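Local coordinates for probable adhesion protein (Pseudomonas aeruginosa PAO1, PDB 6R3Z), which probably serves as the periplasmic solute-binding protein of a metal transport system, binding ferrous iron and, in this crystal, a nickel ion, at residues K5-Y17 against I23-P35. Residues are numbered along the deposited sequence; the frame is centred on the assembly and turned at random.
Sequences KRLRIGITLHPYY and IVGDKAEVVPLIP
Val30 CG1 fits into the corner formed by Ile11 and Tyr17, 3.9 Å from Ile11 CG2 and 3.6 Å from Tyr17 CD2, on one face of parallel strands 8-11 and 29-32. The valine branch sits there because CG1 is anti to its backbone N (chi1 -172°). Pro32 continues this layer, its CB 4.0 Å from Ile11 CD1, their side chains running alongside in one direction. A water in the plane of the Tyr17 ring links its OH to Val30 O. Further back, Ile9 CD1 rests in the notch of Val24 CG1 and Ala28 CB, 3.7 Å from each, while Leu130 of helix 116-133 also touches Ile9 and Val24. These strands and helix 14-24 form the beta-alpha-beta unit that begins the N-terminal lobe of this cluster 9 solute-binding fold, and five backbone hydrogen bonds zip the edge strand to 8-11. On the other face, Gly10 offers a hollow: Leu33 CD1 lies 3.7 Å from Gly10 CA. Toward the strand starts, Val31 CG2 lies over one face of the Arg8 guanidinium, near its rim, whose edge meets Glu29 in a salt bridge with a weak hydrogen bond, NH2 to OE1 (3.2 Å); Arg8 NE bonds to Thr55 O.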
loop_
_atom_site.group_PDB
_atom_site.type_symbol
_atom_site.label_atom_id
_atom_site.label_comp_id
_atom_site.label_asym_id
_atom_site.label_seq_id
_atom_site.Cartn_x
_atom_site.Cartn_y
_atom_site.Cartn_z
ATOM N N LYS A 5 17.227 -25.147 -1.026
ATOM C CA LYS A 5 17.241 -25.296 -2.487
ATOM C C LYS A 5 16.139 -24.425 -3.081
ATOM O O LYS A 5 16.441 -23.524 -3.862
ATOM C CB LYS A 5 17.079 -26.773 -2.914
ATOM C CG LYS A 5 18.356 -27.632 -2.838
ATOM C CD LYS A 5 18.885 -27.920 -1.413
ATOM C CE LYS A 5 17.850 -28.459 -0.453
ATOM N NZ LYS A 5 18.291 -28.340 0.960
ATOM N N ARG A 6 14.870 -24.675 -2.697
ATOM C CA ARG A 6 13.739 -23.848 -3.135
ATOM C C ARG A 6 13.723 -22.699 -2.131
ATOM O O ARG A 6 13.643 -22.954 -0.920
ATOM C CB ARG A 6 12.427 -24.652 -3.092
ATOM C CG ARG A 6 11.198 -23.916 -3.610
ATOM C CD ARG A 6 9.993 -24.832 -3.789
ATOM N NE ARG A 6 9.678 -25.058 -5.205
ATOM C CZ ARG A 6 9.881 -26.203 -5.855
ATOM N NH1 ARG A 6 9.569 -26.308 -7.139
ATOM N NH2 ARG A 6 10.386 -27.254 -5.221
ATOM N N LEU A 7 13.897 -21.452 -2.620
ATOM C CA LEU A 7 13.959 -20.262 -1.756
ATOM C C LEU A 7 12.745 -20.103 -0.849
ATOM O O LEU A 7 11.614 -20.294 -1.287
ATOM C CB LEU A 7 14.050 -18.967 -2.583
ATOM C CG LEU A 7 15.369 -18.495 -3.181
ATOM C CD1 LEU A 7 15.150 -17.129 -3.848
ATOM C CD2 LEU A 7 16.440 -18.308 -2.126
ATOM N N ARG A 8 12.975 -19.684 0.397
ATOM C CA ARG A 8 11.899 -19.358 1.329
ATOM C C ARG A 8 12.019 -17.848 1.531
ATOM O O ARG A 8 13.011 -17.372 2.092
ATOM C CB ARG A 8 12.044 -20.154 2.646
ATOM C CG ARG A 8 11.566 -21.599 2.465
ATOM C CD ARG A 8 11.607 -22.482 3.716
ATOM N NE ARG A 8 10.967 -21.874 4.892
ATOM C CZ ARG A 8 9.659 -21.896 5.147
ATOM N NH1 ARG A 8 9.185 -21.333 6.252
ATOM N NH2 ARG A 8 8.820 -22.479 4.302
ATOM N N ILE A 9 11.050 -17.102 0.998
ATOM C CA ILE A 9 11.025 -15.628 0.973
ATOM C C ILE A 9 10.004 -15.036 1.951
ATOM O O ILE A 9 8.796 -15.228 1.791
ATOM C CB ILE A 9 10.689 -15.152 -0.469
ATOM C CG1 ILE A 9 11.587 -15.811 -1.525
ATOM C CG2 ILE A 9 10.712 -13.603 -0.574
ATOM C CD1 ILE A 9 10.905 -15.791 -2.948
ATOM N N GLY A 10 10.486 -14.228 2.876
ATOM C CA GLY A 10 9.607 -13.549 3.808
ATOM C C GLY A 10 9.076 -12.258 3.226
ATOM O O GLY A 10 9.764 -11.589 2.452
ATOM N N ILE A 11 7.822 -11.934 3.551
ATOM C CA ILE A 11 7.139 -10.701 3.164
ATOM C C ILE A 11 6.527 -10.066 4.408
ATOM O O ILE A 11 6.302 -10.766 5.407
ATOM C CB ILE A 11 6.125 -10.866 2.008
ATOM C CG1 ILE A 11 4.921 -11.773 2.408
ATOM C CG2 ILE A 11 6.823 -11.332 0.724
ATOM C CD1 ILE A 11 3.745 -11.011 3.139
ATOM N N THR A 12 6.180 -8.770 4.332
ATOM C CA THR A 12 5.697 -8.064 5.521
ATOM C C THR A 12 4.252 -7.577 5.438
ATOM O O THR A 12 3.569 -7.545 6.464
ATOM C CB THR A 12 6.643 -6.894 5.859
ATOM O OG1 THR A 12 6.537 -5.916 4.828
ATOM C CG2 THR A 12 8.107 -7.329 6.010
ATOM N N LEU A 13 3.845 -7.062 4.275
ATOM C CA LEU A 13 2.514 -6.500 4.041
ATOM C C LEU A 13 1.852 -7.227 2.870
ATOM O O LEU A 13 2.552 -7.721 1.975
ATOM C CB LEU A 13 2.596 -4.986 3.745
ATOM C CG LEU A 13 3.415 -4.129 4.741
ATOM C CD1 LEU A 13 3.718 -2.768 4.166
ATOM C CD2 LEU A 13 2.692 -3.980 6.099
ATOM N N HIS A 14 0.503 -7.261 2.867
ATOM C CA HIS A 14 -0.288 -7.940 1.831
ATOM C C HIS A 14 0.163 -7.641 0.395
ATOM O O HIS A 14 0.334 -8.596 -0.367
ATOM C CB HIS A 14 -1.790 -7.665 1.980
ATOM C CG HIS A 14 -2.388 -8.276 3.204
ATOM N ND1 HIS A 14 -2.169 -7.738 4.459
ATOM C CD2 HIS A 14 -3.205 -9.343 3.323
ATOM C CE1 HIS A 14 -2.865 -8.489 5.299
ATOM N NE2 HIS A 14 -3.478 -9.481 4.665
ATOM N N PRO A 15 0.386 -6.354 -0.006
ATOM C CA PRO A 15 0.802 -6.085 -1.402
ATOM C C PRO A 15 2.080 -6.818 -1.769
ATOM O O PRO A 15 2.157 -7.317 -2.886
ATOM C CB PRO A 15 0.980 -4.566 -1.429
ATOM C CG PRO A 15 0.015 -4.073 -0.388
ATOM C CD PRO A 15 0.218 -5.081 0.730
ATOM N N TYR A 16 3.043 -6.939 -0.811
ATOM C CA TYR A 16 4.310 -7.638 -1.079
ATOM C C TYR A 16 4.105 -9.132 -1.257
ATOM O O TYR A 16 4.776 -9.721 -2.100
ATOM C CB TYR A 16 5.395 -7.291 -0.054
ATOM C CG TYR A 16 5.711 -5.811 -0.098
ATOM C CD1 TYR A 16 6.620 -5.297 -1.025
ATOM C CD2 TYR A 16 5.008 -4.908 0.695
ATOM C CE1 TYR A 16 6.849 -3.917 -1.134
ATOM C CE2 TYR A 16 5.210 -3.527 0.581
ATOM C CZ TYR A 16 6.133 -3.035 -0.332
ATOM O OH TYR A 16 6.313 -1.671 -0.438
ATOM N N TYR A 17 3.126 -9.723 -0.543
ATOM C CA TYR A 17 2.778 -11.136 -0.763
ATOM C C TYR A 17 2.322 -11.275 -2.241
ATOM O O TYR A 17 2.778 -12.182 -2.955
ATOM C CB TYR A 17 1.636 -11.598 0.169
ATOM C CG TYR A 17 1.351 -13.076 0.003
ATOM C CD1 TYR A 17 0.492 -13.534 -0.999
ATOM C CD2 TYR A 17 2.014 -14.027 0.782
ATOM C CE1 TYR A 17 0.268 -14.893 -1.194
ATOM C CE2 TYR A 17 1.804 -15.396 0.590
ATOM C CZ TYR A 17 0.935 -15.822 -0.407
ATOM O OH TYR A 17 0.689 -17.155 -0.604
ATOM N N ILE A 23 5.712 -12.988 -8.999
ATOM C CA ILE A 23 7.070 -13.088 -9.519
ATOM C C ILE A 23 7.566 -14.568 -9.517
ATOM O O ILE A 23 8.131 -15.004 -10.503
ATOM C CB ILE A 23 8.053 -12.182 -8.741
ATOM C CG1 ILE A 23 7.727 -10.668 -8.939
ATOM C CG2 ILE A 23 9.517 -12.477 -9.140
ATOM C CD1 ILE A 23 8.338 -9.762 -7.879
ATOM N N VAL A 24 7.446 -15.275 -8.386
ATOM C CA VAL A 24 8.029 -16.620 -8.245
ATOM C C VAL A 24 7.140 -17.774 -8.705
ATOM O O VAL A 24 7.663 -18.846 -9.032
ATOM C CB VAL A 24 8.521 -16.873 -6.784
ATOM C CG1 VAL A 24 9.469 -15.763 -6.333
ATOM C CG2 VAL A 24 7.351 -17.036 -5.802
ATOM N N GLY A 25 5.819 -17.589 -8.641
ATOM C CA GLY A 25 4.884 -18.664 -8.949
ATOM C C GLY A 25 5.137 -19.847 -8.023
ATOM O O GLY A 25 5.349 -19.667 -6.819
ATOM N N ASP A 26 5.237 -21.049 -8.590
ATOM C CA ASP A 26 5.506 -22.236 -7.774
ATOM C C ASP A 26 7.013 -22.555 -7.626
ATOM O O ASP A 26 7.351 -23.620 -7.113
ATOM C CB ASP A 26 4.720 -23.441 -8.333
ATOM C CG ASP A 26 5.072 -23.820 -9.765
ATOM O OD1 ASP A 26 6.221 -23.530 -10.202
ATOM O OD2 ASP A 26 4.215 -24.439 -10.442
ATOM N N LYS A 27 7.918 -21.634 -8.048
ATOM C CA LYS A 27 9.368 -21.900 -7.998
ATOM C C LYS A 27 10.012 -21.603 -6.634
ATOM O O LYS A 27 11.158 -21.997 -6.390
ATOM C CB LYS A 27 10.093 -21.169 -9.128
ATOM C CG LYS A 27 9.515 -21.562 -10.494
ATOM C CD LYS A 27 10.309 -21.047 -11.666
ATOM C CE LYS A 27 9.758 -21.605 -12.962
ATOM N NZ LYS A 27 10.132 -23.031 -13.160
ATOM N N ALA A 28 9.280 -20.912 -5.754
ATOM C CA ALA A 28 9.760 -20.540 -4.416
ATOM C C ALA A 28 8.577 -20.518 -3.455
ATOM O O ALA A 28 7.426 -20.567 -3.908
ATOM C CB ALA A 28 10.422 -19.161 -4.464
ATOM N N GLU A 29 8.846 -20.446 -2.141
ATOM C CA GLU A 29 7.792 -20.359 -1.124
ATOM C C GLU A 29 7.719 -18.896 -0.610
ATOM O O GLU A 29 8.762 -18.264 -0.364
ATOM C CB GLU A 29 8.077 -21.300 0.063
ATOM C CG GLU A 29 7.979 -22.787 -0.239
ATOM C CD GLU A 29 8.152 -23.602 1.027
ATOM O OE1 GLU A 29 9.316 -23.851 1.414
ATOM O OE2 GLU A 29 7.130 -23.951 1.660
ATOM N N VAL A 30 6.496 -18.368 -0.439
ATOM C CA VAL A 30 6.293 -16.988 0.040
ATOM C C VAL A 30 5.741 -17.100 1.458
ATOM O O VAL A 30 4.687 -17.712 1.659
ATOM C CB VAL A 30 5.348 -16.174 -0.888
ATOM C CG1 VAL A 30 5.314 -14.698 -0.476
ATOM C CG2 VAL A 30 5.744 -16.321 -2.361
ATOM N N VAL A 31 6.461 -16.527 2.442
ATOM C CA VAL A 31 6.129 -16.687 3.855
ATOM C C VAL A 31 5.815 -15.351 4.525
ATOM O O VAL A 31 6.737 -14.574 4.749
ATOM C CB VAL A 31 7.244 -17.470 4.631
ATOM C CG1 VAL A 31 6.813 -17.783 6.066
ATOM C CG2 VAL A 31 7.679 -18.745 3.902
ATOM N N PRO A 32 4.552 -15.081 4.932
ATOM C CA PRO A 32 4.266 -13.825 5.648
ATOM C C PRO A 32 4.933 -13.838 7.021
ATOM O O PRO A 32 4.942 -14.877 7.701
ATOM C CB PRO A 32 2.738 -13.828 5.789
ATOM C CG PRO A 32 2.263 -14.834 4.770
ATOM C CD PRO A 32 3.326 -15.879 4.771
ATOM N N LEU A 33 5.534 -12.700 7.392
ATOM C CA LEU A 33 6.215 -12.567 8.680
ATOM C C LEU A 33 5.224 -12.459 9.813
ATOM O O LEU A 33 5.545 -12.825 10.953
ATOM C CB LEU A 33 7.149 -11.363 8.680
ATOM C CG LEU A 33 8.646 -11.684 8.560
ATOM C CD1 LEU A 33 8.977 -12.320 7.196
ATOM C CD2 LEU A 33 9.480 -10.411 8.725
ATOM N N ILE A 34 4.048 -11.897 9.524
ATOM C CA ILE A 34 3.007 -11.717 10.549
ATOM C C ILE A 34 1.684 -12.351 10.075
ATOM O O ILE A 34 1.428 -12.371 8.864
ATOM C CB ILE A 34 2.872 -10.236 11.032
ATOM C CG1 ILE A 34 2.128 -9.325 10.028
ATOM C CG2 ILE A 34 4.244 -9.650 11.403
ATOM C CD1 ILE A 34 1.883 -7.831 10.524
ATOM N N PRO A 35 0.841 -12.880 10.989
ATOM C CA PRO A 35 -0.406 -13.531 10.542
ATOM C C PRO A 35 -1.398 -12.574 9.881
ATOM O O PRO A 35 -1.347 -11.355 10.080
ATOM C CB PRO A 35 -0.997 -14.112 11.837
ATOM C CG PRO A 35 0.136 -14.169 12.795
ATOM C CD PRO A 35 1.011 -13.002 12.455
HETATM O O HOH W 1 11.849 -24.475 0.584
HETATM O O HOH W 2 13.678 -21.103 -5.459
HETATM O O HOH W 3 3.364 -10.553 6.904
HETATM O O HOH W 4 2.395 -19.017 0.377
#